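Local atomic coordinates of wsv230 (Shrimp white spot syndrome virus, PDB entry 2GJ2), a protein that is a nonstructural viral protein of ferredoxin fold that binds cadmium ions in the crystal; its role in infection is not established. Residues V36-D40 against L41-V45. Residues are numbered along the deposited sequence; the frame is centred on the assembly and turned at random.
Sequences VRKSD and LDDRV
The carboxylate of Asp43 has the end of Lys38 over one of its faces: CE and NZ both stand clear of the carboxylate plane. Lys38 NZ is 3.2 Å from Asp43 OD2, a salt bridge that counts as a weak hydrogen bond, and Lys38 CE lies 3.5 Å from the same oxygen. The lysine is extended at first, CG anti to the backbone N, then bends at chi3 (107°), and the two side chains meet at a slant above one face of the loop. With both residues exposed, this charge pair is probably screened by solvent. Ser39 makes the firmer links. Its N-H donates to Val45 O at 2.7 Å, where the two chain arms come together. Ser39 OG, placed back beside its own carbonyl carbon by chi1 of 176°, accepts the Leu41 N-H at 3.0 Å, with 153° at the hydrogen; a side-chain oxygen bound to the N-H two residues on makes this an ST turn. Ser39 CB meets Val45 CB at 3.6 Å and Val45 CG1 at 3.7 Å, a small apolar contact beside the backbone bond. Residues Asp42 to Val45 then form a type I beta turn, whose Val45 N to Asp42 O bond is weak. Asp42 OD2 appears to accept the Arg44 N-H in an Asx turn, although the position of that oxygen is less certain. Arg37 and Met47 continue the backbone pairing beyond the loop, and Lys38 also packs on Tyr46. Together these turns close the beta-hairpin between antiparallel strands 33-38 and 45-50, the second and third strands of the beta-alpha-beta-beta-alpha-beta ferredoxin fold.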
ATOM      1  N   VAL A  36      -5.162  -0.086  -4.918  1.00 44.73           N
ATOM      2  CA  VAL A  36      -5.238   0.866  -6.009  1.00 48.31           C
ATOM      3  C   VAL A  36      -5.844   2.101  -5.381  1.00 50.77           C
ATOM      4  O   VAL A  36      -6.918   2.021  -4.809  1.00 51.92           O
ATOM      5  CB  VAL A  36      -6.176   0.367  -7.127  1.00 45.38           C
ATOM      6  CG1 VAL A  36      -6.366   1.466  -8.192  1.00 44.92           C
ATOM      7  CG2 VAL A  36      -5.600  -0.873  -7.741  1.00 44.53           C
ATOM      8  N   ARG A  37      -5.162   3.236  -5.464  1.00 43.31           N
ATOM      9  CA  ARG A  37      -5.689   4.462  -4.862  1.00 47.08           C
ATOM     10  C   ARG A  37      -5.801   5.518  -5.937  1.00 48.02           C
ATOM     11  O   ARG A  37      -4.998   5.549  -6.845  1.00 47.66           O
ATOM     12  CB  ARG A  37      -4.760   4.963  -3.748  1.00 87.97           C
ATOM     13  CG  ARG A  37      -4.565   3.978  -2.608  1.00 93.80           C
ATOM     14  CD  ARG A  37      -3.371   4.342  -1.723  1.00 97.54           C
ATOM     15  NE  ARG A  37      -3.691   5.268  -0.637  1.00101.59           N
ATOM     16  CZ  ARG A  37      -4.611   5.045   0.303  1.00104.04           C
ATOM     17  NH1 ARG A  37      -5.323   3.924   0.299  1.00104.81           N
ATOM     18  NH2 ARG A  37      -4.806   5.939   1.263  1.00105.05           N
ATOM     19  N   LYS A  38      -6.805   6.376  -5.832  1.00 52.39           N
ATOM     20  CA  LYS A  38      -7.010   7.443  -6.794  1.00 54.47           C
ATOM     21  C   LYS A  38      -6.299   8.665  -6.265  1.00 55.12           C
ATOM     22  O   LYS A  38      -6.637   9.156  -5.197  1.00 54.33           O
ATOM     23  CB  LYS A  38      -8.505   7.749  -6.943  1.00 76.86           C
ATOM     24  CG  LYS A  38      -8.851   8.743  -8.042  1.00 78.48           C
ATOM     25  CD  LYS A  38     -10.345   9.022  -8.082  1.00 81.11           C
ATOM     26  CE  LYS A  38     -10.651  10.411  -7.540  1.00 83.22           C
ATOM     27  NZ  LYS A  38     -12.112  10.689  -7.520  1.00 85.38           N
ATOM     28  N   SER A  39      -5.315   9.157  -7.011  1.00 56.17           N
ATOM     29  CA  SER A  39      -4.574  10.333  -6.582  1.00 58.12           C
ATOM     30  C   SER A  39      -5.518  11.503  -6.390  1.00 59.13           C
ATOM     31  O   SER A  39      -6.499  11.634  -7.107  1.00 59.78           O
ATOM     32  CB  SER A  39      -3.526  10.709  -7.630  1.00 58.17           C
ATOM     33  OG  SER A  39      -2.838  11.905  -7.285  1.00 57.10           O
ATOM     34  N   ASP A  40      -5.229  12.352  -5.418  1.00 66.45           N
ATOM     35  CA  ASP A  40      -6.060  13.535  -5.194  1.00 68.43           C
ATOM     36  C   ASP A  40      -5.246  14.742  -5.677  1.00 67.26           C
ATOM     37  O   ASP A  40      -5.568  15.901  -5.406  1.00 67.43           O
ATOM     38  CB  ASP A  40      -6.397  13.659  -3.713  1.00120.37           C
ATOM     39  CG  ASP A  40      -5.474  12.841  -2.852  1.00123.63           C
ATOM     40  OD1 ASP A  40      -4.246  13.080  -2.909  1.00123.69           O
ATOM     41  OD2 ASP A  40      -5.977  11.953  -2.131  1.00125.28           O
ATOM     42  N   LEU A  41      -4.172  14.426  -6.389  1.00 63.85           N
ATOM     43  CA  LEU A  41      -3.273  15.413  -6.966  1.00 62.02           C
ATOM     44  C   LEU A  41      -3.961  15.864  -8.242  1.00 60.07           C
ATOM     45  O   LEU A  41      -3.900  17.035  -8.626  1.00 59.28           O
ATOM     46  CB  LEU A  41      -1.930  14.750  -7.304  1.00 51.48           C
ATOM     47  CG  LEU A  41      -0.752  15.669  -7.626  1.00 51.48           C
ATOM     48  CD1 LEU A  41      -0.634  16.759  -6.546  1.00 51.42           C
ATOM     49  CD2 LEU A  41       0.524  14.845  -7.686  1.00 50.76           C
ATOM     50  N   ASP A  42      -4.629  14.899  -8.872  1.00 49.60           N
ATOM     51  CA  ASP A  42      -5.352  15.084 -10.112  1.00 46.40           C
ATOM     52  C   ASP A  42      -6.157  13.785 -10.316  1.00 45.23           C
ATOM     53  O   ASP A  42      -5.740  12.708  -9.869  1.00 43.75           O
ATOM     54  CB  ASP A  42      -4.354  15.310 -11.245  1.00 53.35           C
ATOM     55  CG  ASP A  42      -5.019  15.747 -12.531  1.00 53.86           C
ATOM     56  OD1 ASP A  42      -4.889  16.940 -12.905  1.00 52.73           O
ATOM     57  OD2 ASP A  42      -5.679  14.884 -13.154  1.00 53.60           O
ATOM     58  N   ASP A  43      -7.310  13.882 -10.975  1.00 54.73           N
ATOM     59  CA  ASP A  43      -8.176  12.719 -11.195  1.00 53.53           C
ATOM     60  C   ASP A  43      -7.775  11.782 -12.335  1.00 51.15           C
ATOM     61  O   ASP A  43      -8.322  10.681 -12.448  1.00 50.33           O
ATOM     62  CB  ASP A  43      -9.627  13.178 -11.382  1.00 82.57           C
ATOM     63  CG  ASP A  43     -10.420  13.175 -10.073  1.00 85.04           C
ATOM     64  OD1 ASP A  43      -9.930  13.717  -9.058  1.00 85.64           O
ATOM     65  OD2 ASP A  43     -11.542  12.626 -10.062  1.00 87.90           O
ATOM     66  N   ARG A  44      -6.826  12.211 -13.173  1.00 53.19           N
ATOM     67  CA  ARG A  44      -6.331  11.376 -14.275  1.00 49.39           C
ATOM     68  C   ARG A  44      -5.354  10.359 -13.681  1.00 45.61           C
ATOM     69  O   ARG A  44      -4.926   9.431 -14.368  1.00 44.36           O
ATOM     70  CB  ARG A  44      -5.525  12.195 -15.307  1.00 51.64           C
ATOM     71  CG  ARG A  44      -6.250  13.307 -16.071  1.00 56.84           C
ATOM     72  CD  ARG A  44      -5.719  14.695 -15.684  1.00 61.11           C
ATOM     73  NE  ARG A  44      -4.752  15.312 -16.606  1.00 63.39           N
ATOM     74  CZ  ARG A  44      -4.037  16.415 -16.334  1.00 64.19           C
ATOM     75  NH1 ARG A  44      -4.153  17.032 -15.163  1.00 65.09           N
ATOM     76  NH2 ARG A  44      -3.224  16.933 -17.249  1.00 64.63           N
ATOM     77  N   VAL A  45      -5.010  10.541 -12.404  1.00 37.45           N
ATOM     78  CA  VAL A  45      -3.998   9.707 -11.765  1.00 34.37           C
ATOM     79  C   VAL A  45      -4.346   8.690 -10.697  1.00 33.57           C
ATOM     80  O   VAL A  45      -5.031   8.996  -9.733  1.00 33.41           O
ATOM     81  CB  VAL A  45      -2.867  10.602 -11.157  1.00 33.25           C
ATOM     82  CG1 VAL A  45      -1.687   9.737 -10.687  1.00 29.97           C
ATOM     83  CG2 VAL A  45      -2.415  11.638 -12.188  1.00 30.67           C
TER